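DUF416 domain-containing protein (Shewanella baltica, PDB 2Q9R) is an all-helical DUF416 family protein of unknown function whose structure holds benzoic acid in a pocket. Local coordinates at residues K20-T25 / E178-L183. Numbering follows the deposited sequence.
Sequences KQLFAT and ELVKGL
L22 of helix 17-42 meets L179, V180 and L183 of helix 177-190, where two nearly parallel helices of the all-helical fold lie side by side. The short segments run at 12° to each other, and their axes come within 11.0 Å of each other at the nearest. L22 reaches in from one helix, and L179, V180 and L183 meet it from the other. L22 points at the other helix, and with chi1 at 175° and chi2 at 54° both of its methyls touch it. Its CD2 rests on the branch of L179, 3.9 Å from L179 CG and equally near L179 CD2. Its CD1 reaches V180 CG2 at 4.0 Å. L183 comes from one turn further along than L179, and its side chain lies roughly perpendicular to that of L22. There L183 CD1 sits 4.0 Å from L22 CD2 and just as close to L22 CD1, so it touches both methyls of the fork. No hydrogen bond crosses the contact; it is wholly apolar. Beside it, T25 OG1 bonds back to Q21 O at 2.6 Å, from above the carbonyl plane, while T25 N reaches the same oxygen from the opposite face. The hydroxyl of T25 is thus bonded within its own helix. I169 of helix 153-170 also packs on L22, and W58 of helix 47-62 touches both T25 and V180. Apolar side chains alone join these two segments, as in the interior of an all-helical bundle.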
ATOM      1  N   LYS A  20       2.710  26.528  -7.858  1.00 40.72           N
ATOM      2  CA  LYS A  20       3.386  25.828  -6.744  1.00 41.91           C
ATOM      3  C   LYS A  20       2.513  25.663  -5.501  1.00 40.71           C
ATOM      4  O   LYS A  20       2.432  24.568  -4.898  1.00 39.89           O
ATOM      5  CB  LYS A  20       4.628  26.604  -6.353  1.00 43.02           C
ATOM      6  CG  LYS A  20       5.770  26.562  -7.379  1.00 46.04           C
ATOM      7  CD  LYS A  20       6.963  27.426  -6.872  1.00 44.21           C
ATOM      8  CE  LYS A  20       8.242  27.100  -7.600  1.00 48.53           C
ATOM      9  NZ  LYS A  20       8.551  28.064  -8.618  1.00 48.65           N
ATOM     10  N   GLN A  21       1.858  26.750  -5.142  1.00 40.60           N
ATOM     11  CA  GLN A  21       1.000  26.795  -3.962  1.00 42.43           C
ATOM     12  C   GLN A  21      -0.158  25.828  -4.092  1.00 41.41           C
ATOM     13  O   GLN A  21      -0.494  25.082  -3.134  1.00 41.47           O
ATOM     14  CB  GLN A  21       0.495  28.214  -3.788  1.00 40.79           C
ATOM     15  CG  GLN A  21      -0.206  28.488  -2.469  1.00 39.75           C
ATOM     16  CD  GLN A  21      -0.553  29.972  -2.301  1.00 43.98           C
ATOM     17  OE1 GLN A  21       0.114  30.834  -2.845  1.00 53.58           O
ATOM     18  NE2 GLN A  21      -1.620  30.250  -1.575  1.00 45.67           N
ATOM     19  N   LEU A  22      -0.759  25.786  -5.285  1.00 41.51           N
ATOM     20  CA  LEU A  22      -1.804  24.786  -5.568  1.00 39.83           C
ATOM     21  C   LEU A  22      -1.297  23.344  -5.413  1.00 39.39           C
ATOM     22  O   LEU A  22      -1.939  22.495  -4.733  1.00 38.29           O
ATOM     23  CB  LEU A  22      -2.395  25.008  -6.979  1.00 41.94           C
ATOM     24  CG  LEU A  22      -3.426  24.004  -7.531  1.00 43.18           C
ATOM     25  CD1 LEU A  22      -4.605  23.812  -6.551  1.00 34.98           C
ATOM     26  CD2 LEU A  22      -3.951  24.459  -8.919  1.00 35.20           C
ATOM     27  N   PHE A  23      -0.179  23.051  -6.085  1.00 41.09           N
ATOM     28  CA  PHE A  23       0.475  21.739  -6.001  1.00 41.14           C
ATOM     29  C   PHE A  23       0.672  21.289  -4.541  1.00 41.67           C
ATOM     30  O   PHE A  23       0.319  20.157  -4.147  1.00 37.74           O
ATOM     31  CB  PHE A  23       1.833  21.803  -6.768  1.00 42.17           C
ATOM     32  CG  PHE A  23       2.631  20.503  -6.732  1.00 40.12           C
ATOM     33  CD1 PHE A  23       3.480  20.225  -5.679  1.00 40.71           C
ATOM     34  CD2 PHE A  23       2.515  19.563  -7.774  1.00 39.75           C
ATOM     35  CE1 PHE A  23       4.230  19.052  -5.654  1.00 44.76           C
ATOM     36  CE2 PHE A  23       3.228  18.370  -7.739  1.00 42.09           C
ATOM     37  CZ  PHE A  23       4.069  18.095  -6.666  1.00 36.17           C
ATOM     38  N   ALA A  24       1.285  22.172  -3.755  1.00 40.43           N
ATOM     39  CA  ALA A  24       1.613  21.901  -2.343  1.00 40.61           C
ATOM     40  C   ALA A  24       0.357  21.806  -1.457  1.00 37.85           C
ATOM     41  O   ALA A  24       0.255  20.942  -0.566  1.00 40.86           O
ATOM     42  CB  ALA A  24       2.586  23.020  -1.818  1.00 36.03           C
ATOM     43  N   THR A  25      -0.635  22.642  -1.722  1.00 36.43           N
ATOM     44  CA  THR A  25      -1.908  22.562  -0.992  1.00 36.85           C
ATOM     45  C   THR A  25      -2.560  21.204  -1.202  1.00 38.69           C
ATOM     46  O   THR A  25      -2.964  20.582  -0.234  1.00 40.02           O
ATOM     47  CB  THR A  25      -2.847  23.673  -1.403  1.00 37.44           C
ATOM     48  OG1 THR A  25      -2.150  24.905  -1.149  1.00 34.84           O
ATOM     49  CG2 THR A  25      -4.185  23.679  -0.589  1.00 39.44           C
ATOM     50  N   GLU A 178     -11.936  26.598 -11.258  1.00 51.20           N
ATOM     51  CA  GLU A 178     -12.383  25.271 -11.627  1.00 52.97           C
ATOM     52  C   GLU A 178     -11.286  24.258 -11.347  1.00 52.27           C
ATOM     53  O   GLU A 178     -11.559  23.135 -10.917  1.00 51.38           O
ATOM     54  CB  GLU A 178     -12.786  25.216 -13.109  1.00 52.22           C
ATOM     55  CG  GLU A 178     -13.703  26.367 -13.555  1.00 66.11           C
ATOM     56  CD  GLU A 178     -12.941  27.629 -14.053  1.00 75.61           C
ATOM     57  OE1 GLU A 178     -12.208  27.548 -15.073  1.00 78.89           O
ATOM     58  OE2 GLU A 178     -13.088  28.703 -13.423  1.00 78.12           O
ATOM     59  N   LEU A 179     -10.047  24.653 -11.598  1.00 52.37           N
ATOM     60  CA  LEU A 179      -8.912  23.778 -11.396  1.00 51.55           C
ATOM     61  C   LEU A 179      -8.748  23.520  -9.905  1.00 49.50           C
ATOM     62  O   LEU A 179      -8.653  22.376  -9.478  1.00 48.49           O
ATOM     63  CB  LEU A 179      -7.660  24.418 -11.995  1.00 54.14           C
ATOM     64  CG  LEU A 179      -6.317  23.696 -11.875  1.00 54.28           C
ATOM     65  CD1 LEU A 179      -6.470  22.293 -12.419  1.00 52.75           C
ATOM     66  CD2 LEU A 179      -5.214  24.504 -12.610  1.00 54.01           C
ATOM     67  N   VAL A 180      -8.741  24.585  -9.112  1.00 47.96           N
ATOM     68  CA  VAL A 180      -8.580  24.450  -7.662  1.00 45.61           C
ATOM     69  C   VAL A 180      -9.695  23.579  -7.079  1.00 48.80           C
ATOM     70  O   VAL A 180      -9.433  22.599  -6.358  1.00 47.87           O
ATOM     71  CB  VAL A 180      -8.525  25.824  -6.996  1.00 46.08           C
ATOM     72  CG1 VAL A 180      -8.458  25.722  -5.481  1.00 45.53           C
ATOM     73  CG2 VAL A 180      -7.313  26.610  -7.532  1.00 38.48           C
ATOM     74  N   LYS A 181     -10.942  23.906  -7.418  1.00 49.52           N
ATOM     75  CA  LYS A 181     -12.087  23.121  -6.941  1.00 51.54           C
ATOM     76  C   LYS A 181     -11.993  21.668  -7.314  1.00 49.63           C
ATOM     77  O   LYS A 181     -12.325  20.810  -6.505  1.00 49.58           O
ATOM     78  CB  LYS A 181     -13.438  23.684  -7.448  1.00 54.90           C
ATOM     79  CG  LYS A 181     -14.618  22.615  -7.531  1.00 56.71           C
ATOM     80  CD  LYS A 181     -16.035  23.222  -7.830  1.00 58.04           C
ATOM     81  N   GLY A 182     -11.605  21.390  -8.548  1.00 46.88           N
ATOM     82  CA  GLY A 182     -11.595  20.026  -9.038  1.00 48.85           C
ATOM     83  C   GLY A 182     -10.524  19.183  -8.377  1.00 47.78           C
ATOM     84  O   GLY A 182     -10.739  18.021  -8.071  1.00 50.07           O
ATOM     85  N   LEU A 183      -9.360  19.766  -8.165  1.00 47.81           N
ATOM     86  CA  LEU A 183      -8.295  19.051  -7.487  1.00 47.46           C
ATOM     87  C   LEU A 183      -8.684  18.780  -6.028  1.00 47.08           C
ATOM     88  O   LEU A 183      -8.525  17.673  -5.543  1.00 46.83           O
ATOM     89  CB  LEU A 183      -6.965  19.802  -7.599  1.00 47.91           C
ATOM     90  CG  LEU A 183      -6.343  19.778  -8.993  1.00 43.28           C
ATOM     91  CD1 LEU A 183      -5.105  20.650  -8.944  1.00 42.14           C
ATOM     92  CD2 LEU A 183      -6.023  18.373  -9.483  1.00 50.32           C
TER